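Long-range contacts in ribulose bisphosphate carboxylase (Pyrococcus horikoshii, PDB 2D69), which probably catalyses the carboxylation of ribulose 1,5-bisphosphate with CO2 and water to two molecules of 3-phosphoglycerate and acts in an archaeal AMP degradation pathway: residues P153-V158 / G180-L185; M163-E168 / E189-F194; I275-A280 / I305-I310; G354-L359 / D391-A396; H378-R383 / L412-R417. One frame throughout, in Å; residues are numbered along the deposited sequence.

Contact 1: residues P153-V158 / G180-L185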
# COMPACT_ATOMS: atom_id res chain seq x y z
N PRO A 153 -15.54 -22.38 38.14
CA PRO A 153 -16.02 -21.23 37.38
C PRO A 153 -15.00 -20.09 37.46
O PRO A 153 -14.21 -19.96 38.39
CB PRO A 153 -17.35 -20.85 38.05
CG PRO A 153 -17.41 -21.59 39.30
CD PRO A 153 -16.44 -22.75 39.23
N LEU A 154 -15.02 -19.25 36.45
CA LEU A 154 -14.19 -18.04 36.45
C LEU A 154 -14.96 -16.94 37.15
O LEU A 154 -16.19 -16.99 37.20
CB LEU A 154 -13.86 -17.62 35.02
CG LEU A 154 -12.86 -18.49 34.24
CD1 LEU A 154 -12.90 -18.09 32.75
CD2 LEU A 154 -11.48 -18.26 34.74
N THR A 155 -14.22 -15.99 37.72
CA THR A 155 -14.81 -14.82 38.35
C THR A 155 -14.52 -13.51 37.60
O THR A 155 -13.49 -13.34 36.94
CB THR A 155 -14.35 -14.67 39.75
OG1 THR A 155 -12.94 -14.46 39.78
CG2 THR A 155 -14.63 -15.92 40.56
N ALA A 156 -15.48 -12.60 37.72
CA ALA A 156 -15.47 -11.30 37.07
C ALA A 156 -16.05 -10.28 38.01
O ALA A 156 -16.93 -10.59 38.83
CB ALA A 156 -16.29 -11.35 35.81
N THR A 157 -15.54 -9.05 37.90
CA THR A 157 -16.10 -7.90 38.59
C THR A 157 -16.11 -6.61 37.75
O THR A 157 -15.09 -6.20 37.22
CB THR A 157 -15.33 -7.68 39.86
OG1 THR A 157 -15.69 -8.71 40.80
CG2 THR A 157 -15.82 -6.45 40.58
N VAL A 158 -17.28 -5.99 37.65
CA VAL A 158 -17.40 -4.61 37.15
C VAL A 158 -17.27 -3.67 38.35
O VAL A 158 -17.99 -3.81 39.31
CB VAL A 158 -18.81 -4.33 36.59
CG1 VAL A 158 -18.86 -2.92 35.96
CG2 VAL A 158 -19.23 -5.41 35.60
N GLY A 180 -6.69 -9.62 44.73
CA GLY A 180 -7.45 -10.36 45.71
C GLY A 180 -8.01 -11.67 45.19
O GLY A 180 -8.53 -12.46 45.97
N GLY A 181 -7.99 -11.84 43.87
CA GLY A 181 -8.27 -13.13 43.25
C GLY A 181 -9.26 -13.13 42.10
O GLY A 181 -9.55 -14.20 41.55
N ILE A 182 -9.80 -11.97 41.71
CA ILE A 182 -10.73 -11.94 40.59
C ILE A 182 -9.98 -12.30 39.30
O ILE A 182 -8.82 -11.89 39.08
CB ILE A 182 -11.45 -10.54 40.43
CG1 ILE A 182 -12.37 -10.31 41.59
CG2 ILE A 182 -12.34 -10.51 39.21
CD1 ILE A 182 -13.52 -11.35 41.69
N ASP A 183 -10.64 -13.06 38.44
CA ASP A 183 -9.98 -13.47 37.22
C ASP A 183 -10.08 -12.36 36.17
O ASP A 183 -9.07 -12.02 35.54
CB ASP A 183 -10.53 -14.77 36.67
CG ASP A 183 -10.45 -15.90 37.66
OD1 ASP A 183 -9.31 -16.27 38.01
OD2 ASP A 183 -11.47 -16.47 38.13
N LEU A 184 -11.28 -11.80 36.03
CA LEU A 184 -11.65 -10.94 34.95
C LEU A 184 -12.18 -9.57 35.40
O LEU A 184 -13.22 -9.48 36.06
CB LEU A 184 -12.71 -11.67 34.16
CG LEU A 184 -12.34 -13.01 33.53
CD1 LEU A 184 -13.58 -13.59 32.87
CD2 LEU A 184 -11.20 -12.84 32.55
N LEU A 185 -11.45 -8.50 35.12
CA LEU A 185 -11.95 -7.16 35.29
C LEU A 185 -12.94 -6.98 34.19
O LEU A 185 -12.71 -7.46 33.08
CB LEU A 185 -10.82 -6.17 35.15
CG LEU A 185 -11.22 -4.68 35.25
CD1 LEU A 185 -11.76 -4.32 36.65
CD2 LEU A 185 -10.05 -3.83 34.87

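Contact 2: residues M163-E168 / E189-F194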
# COMPACT_ATOMS: atom_id res chain seq x y z
N MET A 163 -19.50 4.31 36.14
CA MET A 163 -18.88 5.38 35.36
C MET A 163 -18.11 6.39 36.22
O MET A 163 -18.32 6.46 37.41
CB MET A 163 -19.98 6.10 34.57
CG MET A 163 -20.86 5.13 33.78
SD MET A 163 -20.20 4.79 32.12
CE MET A 163 -21.12 6.16 31.26
N GLY A 164 -17.21 7.15 35.59
CA GLY A 164 -16.62 8.35 36.14
C GLY A 164 -15.15 8.21 36.45
O GLY A 164 -14.48 9.16 36.82
N TRP A 165 -14.65 7.00 36.37
CA TRP A 165 -13.24 6.74 36.69
C TRP A 165 -12.23 7.34 35.67
O TRP A 165 -12.37 7.15 34.45
CB TRP A 165 -13.00 5.23 36.65
CG TRP A 165 -13.92 4.40 37.49
CD1 TRP A 165 -15.08 3.86 37.12
CD2 TRP A 165 -13.69 3.97 38.84
NE1 TRP A 165 -15.63 3.14 38.14
CE2 TRP A 165 -14.80 3.19 39.22
CE3 TRP A 165 -12.68 4.18 39.75
CZ2 TRP A 165 -14.92 2.62 40.47
CZ3 TRP A 165 -12.78 3.58 41.02
CH2 TRP A 165 -13.90 2.82 41.36
N SER A 166 -11.19 7.98 36.20
CA SER A 166 -9.96 8.27 35.47
C SER A 166 -9.11 7.00 35.29
O SER A 166 -9.27 6.00 35.98
CB SER A 166 -9.10 9.31 36.21
OG SER A 166 -8.37 8.71 37.26
N VAL A 167 -8.19 7.10 34.36
CA VAL A 167 -7.35 5.98 34.01
C VAL A 167 -6.63 5.53 35.27
O VAL A 167 -6.59 4.34 35.57
CB VAL A 167 -6.39 6.35 32.84
CG1 VAL A 167 -5.40 5.32 32.60
CG2 VAL A 167 -7.25 6.59 31.55
N GLU A 168 -6.10 6.48 36.03
CA GLU A 168 -5.34 6.16 37.24
C GLU A 168 -6.21 5.51 38.32
O GLU A 168 -5.79 4.59 38.99
CB GLU A 168 -4.71 7.44 37.81
CG GLU A 168 -3.74 7.18 38.97
CD GLU A 168 -2.70 6.11 38.64
OE1 GLU A 168 -2.38 5.26 39.50
OE2 GLU A 168 -2.20 6.09 37.49
N GLU A 189 -21.18 -1.79 30.48
CA GLU A 189 -21.68 -1.66 29.12
C GLU A 189 -21.73 -0.23 28.60
O GLU A 189 -21.68 0.00 27.40
CB GLU A 189 -23.05 -2.35 29.00
CG GLU A 189 -24.26 -1.63 29.61
CD GLU A 189 -24.44 -1.80 31.11
OE1 GLU A 189 -25.34 -1.11 31.69
OE2 GLU A 189 -23.66 -2.58 31.74
N ASN A 190 -21.85 0.72 29.49
CA ASN A 190 -21.80 2.16 29.15
C ASN A 190 -20.40 2.75 29.06
O ASN A 190 -20.23 3.83 28.54
CB ASN A 190 -22.54 2.97 30.25
CG ASN A 190 -23.97 2.53 30.42
OD1 ASN A 190 -24.50 1.82 29.56
ND2 ASN A 190 -24.59 2.94 31.51
N PHE A 191 -19.41 2.07 29.61
CA PHE A 191 -18.08 2.64 29.82
C PHE A 191 -17.17 2.34 28.64
O PHE A 191 -16.61 1.26 28.55
CB PHE A 191 -17.52 2.07 31.10
CG PHE A 191 -16.22 2.66 31.54
CD1 PHE A 191 -15.04 1.94 31.39
CD2 PHE A 191 -16.20 3.85 32.21
CE1 PHE A 191 -13.83 2.47 31.86
CE2 PHE A 191 -14.99 4.40 32.68
CZ PHE A 191 -13.80 3.70 32.49
N THR A 192 -17.04 3.29 27.71
CA THR A 192 -16.25 3.07 26.48
C THR A 192 -14.98 3.89 26.48
O THR A 192 -13.88 3.40 26.81
CB THR A 192 -17.11 3.36 25.27
OG1 THR A 192 -17.78 4.63 25.39
CG2 THR A 192 -18.23 2.31 25.16
N SER A 193 -15.14 5.17 26.16
CA SER A 193 -14.05 6.09 26.01
C SER A 193 -14.55 7.47 26.32
O SER A 193 -15.54 7.87 25.75
CB SER A 193 -13.42 6.08 24.61
OG SER A 193 -12.14 6.69 24.72
N PHE A 194 -13.87 8.16 27.25
CA PHE A 194 -14.21 9.51 27.65
C PHE A 194 -12.96 10.40 27.71
O PHE A 194 -11.79 9.85 27.83
CB PHE A 194 -14.92 9.45 29.01
CG PHE A 194 -16.04 8.43 29.06
CD1 PHE A 194 -15.83 7.18 29.60
CD2 PHE A 194 -17.28 8.73 28.56
CE1 PHE A 194 -16.86 6.24 29.63
CE2 PHE A 194 -18.29 7.80 28.55
CZ PHE A 194 -18.08 6.55 29.09

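Contact 3: residues I275-A280 / I305-I310. With SO4 (sulfate ion), chain F.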
# COMPACT_ATOMS: atom_id res chain seq x y z
N ILE A 275 -14.44 -13.21 22.59
CA ILE A 275 -15.50 -12.21 22.65
C ILE A 275 -16.42 -12.51 23.84
O ILE A 275 -16.93 -13.61 24.02
CB ILE A 275 -16.34 -12.19 21.37
CG1 ILE A 275 -15.49 -11.79 20.15
CG2 ILE A 275 -17.47 -11.19 21.48
CD1 ILE A 275 -16.19 -11.97 18.83
N HIS A 276 -16.57 -11.50 24.68
CA HIS A 276 -17.53 -11.49 25.75
C HIS A 276 -18.70 -10.63 25.27
O HIS A 276 -18.54 -9.46 24.98
CB HIS A 276 -16.93 -10.89 27.02
CG HIS A 276 -17.94 -10.78 28.13
ND1 HIS A 276 -18.02 -11.71 29.14
CD2 HIS A 276 -18.93 -9.89 28.34
CE1 HIS A 276 -19.02 -11.37 29.95
NE2 HIS A 276 -19.60 -10.28 29.47
N ALA A 277 -19.86 -11.24 25.16
CA ALA A 277 -21.03 -10.53 24.69
C ALA A 277 -21.84 -10.06 25.89
O ALA A 277 -22.28 -10.85 26.73
CB ALA A 277 -21.86 -11.43 23.81
N HIS A 278 -22.05 -8.76 25.94
CA HIS A 278 -22.95 -8.12 26.86
C HIS A 278 -24.24 -7.93 26.09
O HIS A 278 -24.23 -7.60 24.91
CB HIS A 278 -22.38 -6.80 27.35
CG HIS A 278 -23.10 -6.24 28.53
ND1 HIS A 278 -24.46 -6.03 28.55
CD2 HIS A 278 -22.65 -5.90 29.77
CE1 HIS A 278 -24.82 -5.59 29.75
NE2 HIS A 278 -23.74 -5.47 30.50
N ARG A 279 -25.35 -8.17 26.73
CA ARG A 279 -26.62 -8.19 26.02
C ARG A 279 -27.47 -6.96 26.30
O ARG A 279 -28.70 -6.97 26.04
CB ARG A 279 -27.38 -9.46 26.40
CG ARG A 279 -27.69 -9.56 27.89
CD ARG A 279 -28.38 -10.84 28.20
NE ARG A 279 -28.86 -10.90 29.55
CZ ARG A 279 -29.83 -11.71 29.98
NH1 ARG A 279 -30.46 -12.51 29.14
NH2 ARG A 279 -30.22 -11.65 31.27
N ALA A 280 -26.89 -5.88 26.83
CA ALA A 280 -27.70 -4.69 27.11
C ALA A 280 -28.64 -4.36 25.93
O ALA A 280 -28.22 -4.41 24.78
CB ALA A 280 -26.82 -3.49 27.42
N ILE A 305 -22.39 -17.38 15.20
CA ILE A 305 -21.39 -16.42 14.79
C ILE A 305 -20.13 -16.67 15.57
O ILE A 305 -19.03 -16.88 15.03
CB ILE A 305 -21.90 -14.95 14.97
CG1 ILE A 305 -23.04 -14.69 14.00
CG2 ILE A 305 -20.76 -13.98 14.66
CD1 ILE A 305 -23.92 -13.51 14.36
N GLY A 306 -20.28 -16.71 16.89
CA GLY A 306 -19.15 -17.09 17.71
C GLY A 306 -18.73 -16.21 18.85
O GLY A 306 -17.54 -15.92 18.95
N VAL A 307 -19.65 -15.83 19.74
CA VAL A 307 -19.25 -15.21 21.02
C VAL A 307 -18.74 -16.32 21.88
O VAL A 307 -19.18 -17.45 21.72
CB VAL A 307 -20.44 -14.42 21.70
CG1 VAL A 307 -20.98 -13.38 20.77
CG2 VAL A 307 -21.46 -15.33 22.21
N ASP A 308 -17.75 -16.06 22.73
CA ASP A 308 -17.18 -17.12 23.58
C ASP A 308 -17.83 -17.25 24.95
O ASP A 308 -17.69 -18.31 25.65
CB ASP A 308 -15.70 -16.85 23.76
CG ASP A 308 -14.98 -16.89 22.46
OD1 ASP A 308 -14.57 -18.01 22.08
OD2 ASP A 308 -14.76 -15.85 21.78
N GLN A 309 -18.53 -16.19 25.35
CA GLN A 309 -19.27 -16.13 26.62
C GLN A 309 -20.38 -15.09 26.51
O GLN A 309 -20.24 -14.11 25.77
CB GLN A 309 -18.38 -15.88 27.84
CG GLN A 309 -17.50 -14.72 27.77
CD GLN A 309 -16.41 -14.74 28.82
OE1 GLN A 309 -16.29 -13.78 29.61
NE2 GLN A 309 -15.62 -15.76 28.82
N ILE A 310 -21.49 -15.33 27.16
CA ILE A 310 -22.63 -14.41 27.05
C ILE A 310 -23.48 -14.49 28.32
O ILE A 310 -23.66 -15.57 28.91
CB ILE A 310 -23.49 -14.71 25.78
CG1 ILE A 310 -24.59 -13.68 25.57
CG2 ILE A 310 -24.12 -16.07 25.88
CD1 ILE A 310 -25.24 -13.76 24.23
S SO4 F . -27.49 -9.36 32.73
O1 SO4 F . -26.76 -8.37 33.53
O2 SO4 F . -28.93 -9.31 32.98
O3 SO4 F . -27.23 -9.06 31.32
O4 SO4 F . -26.94 -10.67 33.08

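Contact 4: residues G354-L359 / D391-A396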
# COMPACT_ATOMS: atom_id res chain seq x y z
N GLY A 354 -21.94 -16.02 49.65
CA GLY A 354 -22.93 -16.92 50.23
C GLY A 354 -23.87 -17.58 49.21
O GLY A 354 -24.54 -18.56 49.50
N LEU A 355 -23.91 -17.08 47.99
CA LEU A 355 -24.75 -17.71 46.97
C LEU A 355 -24.01 -18.71 46.12
O LEU A 355 -24.64 -19.34 45.29
CB LEU A 355 -25.37 -16.64 46.08
CG LEU A 355 -26.27 -15.65 46.84
CD1 LEU A 355 -26.99 -14.76 45.84
CD2 LEU A 355 -27.27 -16.37 47.72
N MET A 356 -22.70 -18.87 46.32
CA MET A 356 -21.93 -19.66 45.37
C MET A 356 -22.30 -21.14 45.43
O MET A 356 -22.41 -21.76 44.39
CB MET A 356 -20.41 -19.46 45.51
CG MET A 356 -19.91 -18.05 45.23
SD MET A 356 -20.12 -17.57 43.53
CE MET A 356 -21.66 -16.59 43.63
N PRO A 357 -22.47 -21.74 46.61
CA PRO A 357 -22.94 -23.14 46.67
C PRO A 357 -24.22 -23.40 45.87
O PRO A 357 -24.22 -24.30 45.06
CB PRO A 357 -23.11 -23.41 48.18
CG PRO A 357 -22.06 -22.51 48.81
CD PRO A 357 -22.16 -21.21 47.96
N GLU A 358 -25.25 -22.59 46.03
CA GLU A 358 -26.50 -22.77 45.33
C GLU A 358 -26.32 -22.53 43.82
O GLU A 358 -26.80 -23.32 42.97
CB GLU A 358 -27.56 -21.82 45.90
CG GLU A 358 -28.98 -22.03 45.38
CD GLU A 358 -29.98 -20.92 45.75
OE1 GLU A 358 -29.62 -19.94 46.48
OE2 GLU A 358 -31.16 -21.04 45.32
N LEU A 359 -25.59 -21.47 43.48
CA LEU A 359 -25.36 -21.14 42.07
C LEU A 359 -24.69 -22.31 41.33
O LEU A 359 -25.17 -22.74 40.29
CB LEU A 359 -24.54 -19.87 41.93
CG LEU A 359 -24.26 -19.46 40.50
CD1 LEU A 359 -25.55 -19.01 39.84
CD2 LEU A 359 -23.20 -18.36 40.44
N ASP A 391 -12.88 -17.90 47.71
CA ASP A 391 -12.88 -18.92 48.75
C ASP A 391 -14.22 -19.62 48.80
O ASP A 391 -14.28 -20.83 49.00
CB ASP A 391 -12.61 -18.30 50.09
CG ASP A 391 -11.15 -17.93 50.28
OD1 ASP A 391 -10.24 -18.37 49.52
OD2 ASP A 391 -10.81 -17.21 51.21
N ALA A 392 -15.30 -18.88 48.60
CA ALA A 392 -16.61 -19.51 48.58
C ALA A 392 -16.74 -20.48 47.40
O ALA A 392 -17.37 -21.50 47.54
CB ALA A 392 -17.74 -18.47 48.56
N ILE A 393 -16.15 -20.16 46.25
CA ILE A 393 -16.18 -21.05 45.08
C ILE A 393 -15.31 -22.29 45.35
O ILE A 393 -15.73 -23.41 45.07
CB ILE A 393 -15.74 -20.29 43.80
CG1 ILE A 393 -16.80 -19.26 43.38
CG2 ILE A 393 -15.49 -21.24 42.66
CD1 ILE A 393 -16.24 -18.15 42.55
N ASP A 394 -14.14 -22.13 45.95
CA ASP A 394 -13.30 -23.30 46.25
C ASP A 394 -14.06 -24.24 47.19
O ASP A 394 -14.03 -25.44 47.00
CB ASP A 394 -11.98 -22.89 46.87
CG ASP A 394 -11.03 -22.27 45.89
OD1 ASP A 394 -11.17 -22.48 44.67
OD2 ASP A 394 -10.09 -21.57 46.29
N ALA A 395 -14.77 -23.68 48.18
CA ALA A 395 -15.59 -24.46 49.09
C ALA A 395 -16.77 -25.15 48.38
O ALA A 395 -17.02 -26.32 48.60
CB ALA A 395 -16.09 -23.60 50.25
N ALA A 396 -17.54 -24.41 47.59
CA ALA A 396 -18.64 -25.03 46.87
C ALA A 396 -18.11 -26.26 46.08
O ALA A 396 -18.68 -27.32 46.14
CB ALA A 396 -19.30 -24.02 45.93

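Contact 5: residues H378-R383 / L412-R417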
# COMPACT_ATOMS: atom_id res chain seq x y z
N HIS A 378 -17.54 -5.43 50.10
CA HIS A 378 -17.04 -6.19 51.24
C HIS A 378 -16.61 -5.15 52.27
O HIS A 378 -16.00 -4.15 51.90
CB HIS A 378 -15.87 -7.04 50.83
CG HIS A 378 -15.47 -8.03 51.85
ND1 HIS A 378 -14.79 -7.68 52.99
CD2 HIS A 378 -15.69 -9.36 51.94
CE1 HIS A 378 -14.58 -8.75 53.73
NE2 HIS A 378 -15.08 -9.79 53.10
N PRO A 379 -16.96 -5.35 53.54
CA PRO A 379 -16.51 -4.45 54.61
C PRO A 379 -15.02 -4.16 54.68
O PRO A 379 -14.66 -3.11 55.19
CB PRO A 379 -16.97 -5.17 55.88
CG PRO A 379 -18.15 -5.93 55.46
CD PRO A 379 -17.85 -6.41 54.04
N ASP A 380 -14.16 -5.06 54.20
CA ASP A 380 -12.72 -4.83 54.28
C ASP A 380 -12.16 -4.33 52.95
O ASP A 380 -10.96 -4.17 52.81
CB ASP A 380 -12.01 -6.10 54.70
CG ASP A 380 -12.28 -6.48 56.10
OD1 ASP A 380 -12.25 -7.69 56.42
OD2 ASP A 380 -12.54 -5.65 56.96
N GLY A 381 -13.03 -4.06 51.99
CA GLY A 381 -12.62 -3.47 50.72
C GLY A 381 -12.63 -4.49 49.59
O GLY A 381 -12.81 -5.67 49.81
N PRO A 382 -12.48 -4.01 48.37
CA PRO A 382 -12.60 -4.86 47.17
C PRO A 382 -11.59 -6.01 47.09
O PRO A 382 -11.96 -7.08 46.66
CB PRO A 382 -12.45 -3.90 45.99
CG PRO A 382 -11.95 -2.62 46.55
CD PRO A 382 -12.23 -2.59 48.04
N ARG A 383 -10.36 -5.82 47.53
CA ARG A 383 -9.42 -6.94 47.53
C ARG A 383 -9.94 -8.08 48.40
O ARG A 383 -9.95 -9.23 47.99
CB ARG A 383 -8.08 -6.51 48.08
CG ARG A 383 -6.89 -7.35 47.71
CD ARG A 383 -5.77 -7.07 48.64
NE ARG A 383 -4.44 -7.04 48.05
CZ ARG A 383 -3.80 -5.96 47.58
NH1 ARG A 383 -4.37 -4.76 47.52
NH2 ARG A 383 -2.57 -6.11 47.11
N LEU A 412 -14.09 -14.40 53.95
CA LEU A 412 -15.35 -15.10 53.77
C LEU A 412 -16.16 -15.01 55.06
O LEU A 412 -17.36 -14.84 55.03
CB LEU A 412 -15.09 -16.55 53.33
CG LEU A 412 -16.35 -17.40 53.25
CD1 LEU A 412 -17.36 -16.83 52.22
CD2 LEU A 412 -15.99 -18.86 52.98
N LYS A 413 -15.50 -15.10 56.21
CA LYS A 413 -16.21 -14.97 57.49
C LYS A 413 -16.94 -13.61 57.57
O LYS A 413 -18.09 -13.57 57.95
CB LYS A 413 -15.24 -15.17 58.66
CG LYS A 413 -15.91 -15.46 60.04
CD LYS A 413 -14.86 -15.46 61.13
CE LYS A 413 -15.26 -16.28 62.33
NZ LYS A 413 -14.42 -15.89 63.53
N LYS A 414 -16.28 -12.52 57.18
CA LYS A 414 -16.88 -11.18 57.30
C LYS A 414 -18.04 -11.00 56.33
O LYS A 414 -19.03 -10.34 56.64
CB LYS A 414 -15.87 -10.06 57.06
CG LYS A 414 -16.02 -8.85 58.01
CD LYS A 414 -14.78 -8.73 58.90
CE LYS A 414 -14.67 -7.38 59.60
NZ LYS A 414 -14.07 -7.61 61.00
N SER A 415 -17.88 -11.58 55.14
CA SER A 415 -18.87 -11.48 54.11
C SER A 415 -20.15 -12.17 54.60
O SER A 415 -21.23 -11.64 54.43
CB SER A 415 -18.33 -12.13 52.81
OG SER A 415 -19.32 -12.19 51.79
N LEU A 416 -20.01 -13.37 55.16
CA LEU A 416 -21.17 -14.11 55.68
C LEU A 416 -21.90 -13.36 56.83
O LEU A 416 -23.12 -13.27 56.87
CB LEU A 416 -20.73 -15.51 56.16
CG LEU A 416 -20.28 -16.45 55.02
CD1 LEU A 416 -19.81 -17.78 55.57
CD2 LEU A 416 -21.35 -16.65 53.89
N ARG A 417 -21.13 -12.78 57.72
CA ARG A 417 -21.69 -12.05 58.84
C ARG A 417 -22.48 -10.83 58.31
O ARG A 417 -23.60 -10.58 58.75
CB ARG A 417 -20.54 -11.68 59.77
CG ARG A 417 -20.87 -11.05 61.10
CD ARG A 417 -19.59 -10.56 61.83
NE ARG A 417 -19.43 -9.10 61.72
CZ ARG A 417 -19.91 -8.23 62.64
NH1 ARG A 417 -20.56 -8.68 63.71
NH2 ARG A 417 -19.75 -6.91 62.47

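Contact 1: residues P153-V158 / G180-L185
Asp183 OD2 takes two hydrogen bonds from Thr155 where a beta-alpha-beta crossover of the TIM barrel closes, strand 154-157 leading through helix 167-179 to the parallel, adjacent strand 184-186. The backbone N of Thr155 lies 2.8 Å from Asp183 OD2, and its nearly straight bond (166°) meets the anti lone pair. The hydroxyl Thr155 OG1 donates to Asp183 OD2 over 3.0 Å from above the carboxylate plane. Set between its own backbone N and carbonyl carbon (chi1 64°), Thr155 OG1 also accepts from Asp183 N at 3.0 Å, so one hydroxyl both gives to and takes from the same aspartate. Arg152 adds a salt bridge to OD2 and probably offsets its charge in this buried place. Replacing the aspartate with an alanine here would probably leave Thr155 N and the Arg152 guanidinium without this acceptor. Beyond these bonds the strands settle into parallel pairing: Leu184 N bonds Thr155 O (2.8 Å) and Thr157 N bonds Leu184 O (3.0 Å). Ala156 and Leu184 lie on one face of the sheet, their CB atoms 4.0 Å apart, while Thr157 and Leu185 lie on the other. Just after the Schellman motif at Gly181, the Ile182 side chain crosses that of Thr157 at about a right angle, with Ile182 CD1 3.5 Å from Thr157 OG1.

Contact 2: residues M163-E168 / E189-F194
Met-aromatic contacts from Met163 to Phe191 and Phe194 join two loops that follow neighbouring strands of the alpha/beta barrel, 154-157 and 184-186, at the carboxyl-end rim where TIM-barrel enzymes carry their active sites. The loop of residues 189-194 begins with Glu189, predicted to bind magnesium, and Lys162, a predicted substrate ligand that forms a salt bridge with Glu189, directly precedes Met163. No hydrogen bond spans the two segments; the contact is made by sulfur and carbon atoms of buried residues, with one backbone oxygen, Trp165 O, near the Phe191 ring edge. Two successive bends in the Met163 chain (chi2 -88°, chi3 -91°) fold its thioether into the opposite loop. There Met163 SD rests 3.5 Å from Asn190 CB, the two side chains crossing at about a right angle. Met163 SD also meets the edge of the Phe191 ring, almost in its plane, 5.4 Å from the centroid of that ring. It approaches Phe194 obliquely, at 5.1 Å from the Phe194 centroid, while Met163 CE touches Phe194 CZ at 3.8 Å. Leu92 of the second subunit packs on Phe194 and Ser51 of that subunit on Met163, so the cluster belongs to the subunit interface as well. Further along, Phe191 stacks with Tyr170, which meets edge-to-face the ring of Trp165, an indole held by a hydrogen bond from its NE1 to Pro161 O. Between Phe191 and Trp165 the direct touch is slight: Phe191 CE2 reaches the edge of the Trp165 indole at CD1, 4.5 Å away.

Contact 3: residues I275-A280 / I305-I310
His276 and Gln309 meet in the dense, buried part of this contact, where parallel strands 274-278 and 309-311 lie side by side. His276 ND1 donates to Gln309 OE1 over 2.7 Å, almost straight (172°); the oxygen lies in the imidazole plane and offers a lone pair in its own amide plane. Ring and amide are turned 73° against each other, and Gln309 NE2 is held in turn by Tyr248 OH. A leucine in place of the histidine would probably leave Gln309 OE1 without this donor and the amide freer to turn. On the other face of the sheet Ala277 CB packs on Val307 CG1 (3.7 Å) and Ile310 CG1 (4.0 Å). Ala277 N bonds Gln309 O at 3.0 Å, whereas the buried Ala277 O finds no hydrogen-bond donor and is approached by the CA-H of Ile310. Just before the second strand begins, Asp308 OD2 accepts from Ile275 N at 2.8 Å, and Asp308 N returns a bond to Ile275 O. Beyond Ala277 the tight packing against residues 305-310 ends, and the partly exposed Arg279 turns its bonds to a sulfate instead. Its chain, extended from CG to NE, presents the guanidinium edge: Arg279 NE bonds sulfate O3 (3.0 Å) and Arg279 NH2 bonds sulfate O2 (3.2 Å). The ion probably came from the crystallisation liquor, yet it sits on a predicted substrate residue, consistent with a site for a substrate phosphate. Strands ending in ligand-binding residues at their carboxyl ends are typical of TIM-barrel active sites.

Contact 4: residues G354-L359 / D391-A396
Ala392, Ile393 and Ala396 of helix 382-398 meet Met356 and Pro357 at the start of helix 356-363, a helix-helix contact in the outer layer of the alpha/beta barrel. The two helices come after successive strands, 344-348 and 368-370, the second with the short helix 372-376 between, and their meeting is apolar, without a hydrogen bond across. Taken in order, Ala392 comes first: its methyl CB points at the other helix and lies 4.0 Å from Met356 CG. Pro353 packs on the same alanine. Ile393 follows with a longer side chain. Its CG1 lies 3.7 Å from Met356 SD and 3.8 Å from Met356 CG, so one methylene touches two successive atoms of the methionine, and Ile393 CD1 comes within 4.0 Å of the same Met356 SD. The bend at chi2 of Met356 (-66°) carries SD to Ile393, the two side chains crossing at a slant, after CB has set out toward the partner helix. Met356 and Leu359 both press on Ile369 of strand 368-370, which ties this helix to the barrel wall. One turn after Ala392, the backbones come close, Pro357 CA and Ala396 CA 4.7 Å apart, with just a methyl of Ala396 directed across. The small side chain suits so near an approach. Leu402 of helix 402-405 also packs on Pro357. Ala396 CB ends 3.8 Å from Pro357 CA and 4.3 Å from Pro357 CG.

Contact 5: residues H378-R383 / L412-R417
His378 brings the NE2 end of its imidazole up to Lys414 and Ser415 of helix 410-422, fitting the type I beta turn of residues 378-381, which leads into helix 382-398, onto that later helix at the edge of the barrel domain. In the first shell His378 CE1 lies 3.8 Å from Lys414 CB and His378 CD2 lies 3.9 Å from Ser415 CB, so the two carbons flanking NE2 meet successive residues of the helix. Lys414 then runs past the turn at about a right angle to Asp380, with Lys414 CD 3.7 Å from Asp380 OD1. The charged ends do not pair: Lys414 NZ stays 4.7 Å from Asp380 OD2, a distance at which attraction is probably modest at this exposed place. Pro379 CB adds a looser touch on the lysine CG. In the next shell, hydrogen bonds at both ring nitrogens would hold its rotation, NE2 of His378 to Glu411 O, one turn back on the helix, and ND1 to Asp380 N; Ala384 and Ala388 pack on the imidazole. The turn itself closes with Gly381 N on His378 O at 3.0 Å, Gly381 standing as the N-cap. Inside it, Asp380 N donates to His378 ND1 in the ring plane, 3.0 Å away and nearly straight (168°).

Overall arrangement
All five contacts fall within the catalytic TIM-barrel domain. Contacts 1 and 3 pair strands of the same parallel sheet, with centres about 17 Å apart. Contact 2 adjoins contact 1 in sequence, and their segments alternate along the chain; it lies about 21 Å from contact 3 between centres, yet Glu189 and His278, a predicted magnesium ligand and a predicted proton acceptor, come together between them. Contacts 4 and 5 come last, also alternate, share helix 382-398 and lie about 14 Å apart between centres. Ile393 of contact 4 packs on Thr155 of contact 1, joining outer helices to the barrel wall. Contacts 2, 3 and 5 also reach the second subunit, so in contacts 2 and 3 predicted active-site residues lie beside the subunit interface.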